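Long-range contacts in peroxiredoxin (Akkermansia muciniphila, PDB 6KHX), which probably reduces hydrogen peroxide and organic hydroperoxides through a reactive cysteine, as a typical 2-Cys peroxiredoxin of the thioredoxin fold: residues P9-N14 against F25-F30; I54-A59 against V97-V102. All coordinates share one frame; numbering follows the deposited sequence.

Interaction 1: P9-N14 against F25-F30; sequences PHFSAN and FSLDQF
His10 turns its ring edge to the carboxylate of Asp28, the two planes 23° apart; its ND1 makes a weak hydrogen bond to Asp28 OD1 at 3.3 Å. Water 1, lying in the ring plane at that edge, is hydrogen-bonded to ND1. Phe11 is held at its backbone and packed at its ring. Its carbonyl O receives the hydroxyl of Ser26, with Ser26 OG 2.8 Å away and nearly in line with the C=O bond; the same OG accepts from the backbone N of Asp28, closing an ST turn that leads into the 3-10 segment 28-30. Water 2 accepts from the backbone N of both Phe11 and Leu27. With CG set between its backbone N and carbonyl carbon (chi1 60°), the Phe11 ring reaches toward Phe25 and Leu27: CZ lies 3.6 Å from Leu27 CG, and CE1 meets the edge of the Phe25 ring. At Ser12 the CA sends a CA-H...O contact to Phe25 O, 3.2 Å away. Ala13 and Phe25 then form an antiparallel hydrogen-bonded pair, Ala13 N to Phe25 O at 3.0 Å and Phe25 N to Ala13 O at 2.7 Å. Strand 101-103 runs beside strand 13-17 in the sheet, and Phe11, Ala13 and Phe25 pack on its Val102; Phe25 and Leu27 reach Val71 of strand 68-74, and Phe11 also packs on Ile109 of helix 108-112.

Interaction 2: I54-A59 against V97-V102; sequences IGFQEA and VSYPIV
Gln57 and Ser98 make the polar, tighter part of this contact between helix 48-58 and the loop that enters strand 101-103. With CG anti to the backbone N (chi1 179°) and the chain bent at chi2, the Gln57 amide swings over the loop, and OE1 accepts from Ser98 N at 2.6 Å. That bond is straight at the hydrogen (165°), but the donor stands well above the carbonyl plane. Ser98 OG lies 3.0 Å from Gln57 OE1. On the helix side of the Tyr99 ring, Gln57 CA meets the edge in its plane, while Val97 CG1 covers one face of the ring. Tyr99 OH sits 3.5 Å from Phe56 CB and is hydrogen-bonded to Leu53 O, earlier in the helix. The apolar packing at Ile54 is looser: its CG1 is 4.3 Å from Val97 CG2, its CB points away from residues 97-102, and the side chain also packs on Leu205 of a neighbouring subunit. Replacing Gln57 by an alanine removes the amide, and Ser98 N would probably lose this acceptor while a gap opened beside Val97 CA. A neutral side-chain amide oxygen thus accepts a backbone N-H, tying the loop to the helix without a charged pair.

Both segments of interaction 1 precede those of interaction 2 in the chain. Their centres lie about 17 Å apart, yet they meet through one sheet, in which strands 13-17 and 101-103 are antiparallel neighbours. Phe25 supplies the join, its CD2 3.5 Å from Val102 CG2 and its CZ equally near Pro100 CB, while Ala13 and Phe11 also pack on Val102. Interaction 1 thus flanks strand 101-103, whereas residues 54-59 hold the loop that leads into it. Together they tie the N-terminal part of the chain and helix 48-58 to the central sheet of the peroxiredoxin's thioredoxin fold.

Interaction 1: P9-N14 against F25-F30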
# COMPACT_ATOMS: atom_id res chain seq x y z
N PRO B 9 -15.94 -27.16 -11.19
CA PRO B 9 -16.37 -25.77 -11.39
C PRO B 9 -17.59 -25.68 -12.30
O PRO B 9 -17.69 -26.37 -13.32
CB PRO B 9 -15.14 -25.10 -12.00
CG PRO B 9 -14.00 -25.89 -11.46
CD PRO B 9 -14.49 -27.32 -11.39
N HIS B 10 -18.50 -24.80 -11.92
CA HIS B 10 -19.73 -24.61 -12.66
C HIS B 10 -19.45 -23.89 -13.97
O HIS B 10 -18.54 -23.06 -14.08
CB HIS B 10 -20.72 -23.80 -11.81
CG HIS B 10 -21.92 -23.32 -12.56
ND1 HIS B 10 -23.01 -24.13 -12.82
CD2 HIS B 10 -22.20 -22.12 -13.11
CE1 HIS B 10 -23.91 -23.43 -13.50
NE2 HIS B 10 -23.45 -22.21 -13.69
N PHE B 11 -20.24 -24.21 -14.99
CA PHE B 11 -20.19 -23.45 -16.22
C PHE B 11 -21.56 -23.51 -16.87
O PHE B 11 -22.44 -24.26 -16.46
CB PHE B 11 -19.08 -23.94 -17.17
CG PHE B 11 -19.23 -25.38 -17.61
CD1 PHE B 11 -20.08 -25.72 -18.66
CD2 PHE B 11 -18.46 -26.38 -17.03
CE1 PHE B 11 -20.20 -27.04 -19.08
CE2 PHE B 11 -18.57 -27.69 -17.46
CZ PHE B 11 -19.44 -28.02 -18.48
N SER B 12 -21.73 -22.68 -17.89
CA SER B 12 -22.98 -22.65 -18.66
C SER B 12 -22.61 -22.07 -20.02
O SER B 12 -22.25 -20.89 -20.11
CB SER B 12 -24.05 -21.83 -17.95
OG SER B 12 -25.23 -21.75 -18.73
N ALA B 13 -22.64 -22.91 -21.05
CA ALA B 13 -22.13 -22.52 -22.34
C ALA B 13 -22.99 -23.12 -23.44
O ALA B 13 -23.85 -23.97 -23.19
CB ALA B 13 -20.66 -22.94 -22.51
N ASN B 14 -22.76 -22.65 -24.66
CA ASN B 14 -23.36 -23.28 -25.82
C ASN B 14 -22.73 -24.66 -26.02
O ASN B 14 -21.55 -24.87 -25.72
CB ASN B 14 -23.14 -22.42 -27.06
CG ASN B 14 -23.79 -21.07 -26.94
OD1 ASN B 14 -24.88 -20.94 -26.40
ND2 ASN B 14 -23.10 -20.04 -27.43
N PHE B 25 -25.86 -24.96 -21.63
CA PHE B 25 -25.50 -26.30 -21.20
C PHE B 25 -24.63 -26.21 -19.95
O PHE B 25 -23.66 -25.46 -19.92
CB PHE B 25 -24.77 -27.08 -22.28
CG PHE B 25 -24.46 -28.50 -21.88
CD1 PHE B 25 -25.38 -29.51 -22.10
CD2 PHE B 25 -23.26 -28.81 -21.26
CE1 PHE B 25 -25.12 -30.81 -21.71
CE2 PHE B 25 -22.99 -30.12 -20.87
CZ PHE B 25 -23.92 -31.12 -21.09
N SER B 26 -24.98 -26.99 -18.94
CA SER B 26 -24.27 -26.99 -17.67
C SER B 26 -24.31 -28.40 -17.10
O SER B 26 -25.21 -29.18 -17.41
CB SER B 26 -24.88 -26.00 -16.68
OG SER B 26 -24.28 -26.09 -15.41
N LEU B 27 -23.35 -28.70 -16.24
CA LEU B 27 -23.37 -30.00 -15.57
C LEU B 27 -24.32 -30.02 -14.38
O LEU B 27 -24.44 -31.07 -13.73
CB LEU B 27 -21.95 -30.39 -15.13
CG LEU B 27 -20.91 -30.50 -16.25
CD1 LEU B 27 -19.59 -31.07 -15.74
CD2 LEU B 27 -21.44 -31.32 -17.43
N ASP B 28 -24.98 -28.90 -14.07
CA ASP B 28 -25.99 -28.88 -13.02
C ASP B 28 -27.04 -29.96 -13.23
O ASP B 28 -27.47 -30.62 -12.27
CB ASP B 28 -26.65 -27.50 -12.96
CG ASP B 28 -25.75 -26.44 -12.33
OD1 ASP B 28 -24.69 -26.81 -11.78
OD2 ASP B 28 -26.11 -25.25 -12.41
N GLN B 29 -27.46 -30.15 -14.48
CA GLN B 29 -28.53 -31.09 -14.80
C GLN B 29 -28.22 -32.50 -14.31
O GLN B 29 -29.15 -33.27 -14.06
CB GLN B 29 -28.77 -31.11 -16.31
CG GLN B 29 -27.54 -31.50 -17.11
CD GLN B 29 -27.75 -31.36 -18.59
OE1 GLN B 29 -28.55 -32.09 -19.19
NE2 GLN B 29 -27.07 -30.40 -19.20
N PHE B 30 -26.95 -32.85 -14.17
CA PHE B 30 -26.58 -34.20 -13.77
C PHE B 30 -26.47 -34.38 -12.27
O PHE B 30 -26.42 -35.52 -11.80
CB PHE B 30 -25.26 -34.63 -14.43
CG PHE B 30 -25.26 -34.48 -15.92
CD1 PHE B 30 -26.13 -35.23 -16.70
CD2 PHE B 30 -24.41 -33.58 -16.55
CE1 PHE B 30 -26.15 -35.09 -18.08
CE2 PHE B 30 -24.41 -33.44 -17.92
CZ PHE B 30 -25.29 -34.19 -18.69
O HOH W 1 -22.29 -26.72 -12.06
O HOH W 2 -21.56 -26.87 -14.85

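Interaction 2: I54-A59 against V97-V102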
# COMPACT_ATOMS: atom_id res chain seq x y z
N ILE B 54 -14.96 -39.91 -31.44
CA ILE B 54 -15.66 -41.03 -32.05
C ILE B 54 -15.61 -42.26 -31.15
O ILE B 54 -16.62 -42.97 -31.00
CB ILE B 54 -15.09 -41.32 -33.45
CG1 ILE B 54 -15.44 -40.17 -34.40
CG2 ILE B 54 -15.65 -42.62 -33.99
CD1 ILE B 54 -14.65 -40.17 -35.68
N GLY B 55 -14.45 -42.55 -30.55
CA GLY B 55 -14.37 -43.69 -29.66
C GLY B 55 -15.30 -43.56 -28.46
O GLY B 55 -15.95 -44.53 -28.06
N PHE B 56 -15.40 -42.35 -27.89
CA PHE B 56 -16.37 -42.14 -26.82
C PHE B 56 -17.79 -42.36 -27.31
O PHE B 56 -18.65 -42.85 -26.56
CB PHE B 56 -16.22 -40.74 -26.22
CG PHE B 56 -15.29 -40.68 -25.03
CD1 PHE B 56 -15.67 -41.24 -23.82
CD2 PHE B 56 -14.07 -40.05 -25.12
CE1 PHE B 56 -14.82 -41.19 -22.73
CE2 PHE B 56 -13.22 -39.99 -24.03
CZ PHE B 56 -13.60 -40.56 -22.83
N GLN B 57 -18.08 -41.98 -28.56
CA GLN B 57 -19.39 -42.28 -29.12
C GLN B 57 -19.63 -43.79 -29.21
O GLN B 57 -20.73 -44.27 -28.92
CB GLN B 57 -19.54 -41.64 -30.50
CG GLN B 57 -20.87 -41.94 -31.18
CD GLN B 57 -22.05 -41.36 -30.43
OE1 GLN B 57 -22.00 -40.25 -29.90
NE2 GLN B 57 -23.15 -42.11 -30.39
N GLU B 58 -18.60 -44.55 -29.61
CA GLU B 58 -18.78 -46.00 -29.78
C GLU B 58 -19.01 -46.69 -28.45
O GLU B 58 -19.72 -47.70 -28.39
CB GLU B 58 -17.55 -46.62 -30.46
CG GLU B 58 -17.04 -45.94 -31.74
CD GLU B 58 -17.95 -46.13 -32.95
OE1 GLU B 58 -19.14 -46.46 -32.77
OE2 GLU B 58 -17.47 -45.95 -34.08
N ALA B 59 -18.41 -46.18 -27.37
CA ALA B 59 -18.55 -46.74 -26.04
C ALA B 59 -19.68 -46.09 -25.24
O ALA B 59 -19.76 -46.30 -24.03
CB ALA B 59 -17.23 -46.61 -25.28
N VAL B 97 -21.35 -38.40 -33.65
CA VAL B 97 -21.13 -38.11 -32.24
C VAL B 97 -22.36 -37.37 -31.71
O VAL B 97 -22.73 -36.31 -32.22
CB VAL B 97 -19.86 -37.29 -32.04
CG1 VAL B 97 -19.76 -36.80 -30.60
CG2 VAL B 97 -18.64 -38.12 -32.40
N SER B 98 -23.03 -37.97 -30.71
CA SER B 98 -24.33 -37.49 -30.26
C SER B 98 -24.35 -36.93 -28.85
O SER B 98 -25.31 -36.23 -28.50
CB SER B 98 -25.36 -38.62 -30.34
OG SER B 98 -24.97 -39.70 -29.51
N TYR B 99 -23.35 -37.23 -28.02
CA TYR B 99 -23.30 -36.69 -26.66
C TYR B 99 -22.94 -35.21 -26.70
O TYR B 99 -22.49 -34.69 -27.73
CB TYR B 99 -22.32 -37.50 -25.81
CG TYR B 99 -20.92 -37.56 -26.36
CD1 TYR B 99 -20.01 -36.55 -26.10
CD2 TYR B 99 -20.51 -38.64 -27.14
CE1 TYR B 99 -18.72 -36.61 -26.59
CE2 TYR B 99 -19.22 -38.70 -27.64
CZ TYR B 99 -18.34 -37.68 -27.37
OH TYR B 99 -17.07 -37.74 -27.86
N PRO B 100 -23.12 -34.48 -25.59
CA PRO B 100 -22.88 -33.03 -25.61
C PRO B 100 -21.41 -32.70 -25.83
O PRO B 100 -20.52 -33.29 -25.20
CB PRO B 100 -23.35 -32.57 -24.23
CG PRO B 100 -24.26 -33.64 -23.75
CD PRO B 100 -23.70 -34.91 -24.30
N ILE B 101 -21.16 -31.77 -26.75
CA ILE B 101 -19.84 -31.20 -26.97
C ILE B 101 -19.94 -29.71 -26.64
O ILE B 101 -20.56 -28.95 -27.39
CB ILE B 101 -19.34 -31.42 -28.40
CG1 ILE B 101 -19.51 -32.89 -28.80
CG2 ILE B 101 -17.89 -30.96 -28.51
CD1 ILE B 101 -19.16 -33.20 -30.24
N VAL B 102 -19.34 -29.32 -25.52
CA VAL B 102 -19.46 -27.96 -24.99
C VAL B 102 -18.50 -27.04 -25.72
O VAL B 102 -17.36 -27.40 -26.01
CB VAL B 102 -19.19 -27.96 -23.48
CG1 VAL B 102 -19.25 -26.54 -22.91
CG2 VAL B 102 -20.16 -28.87 -22.78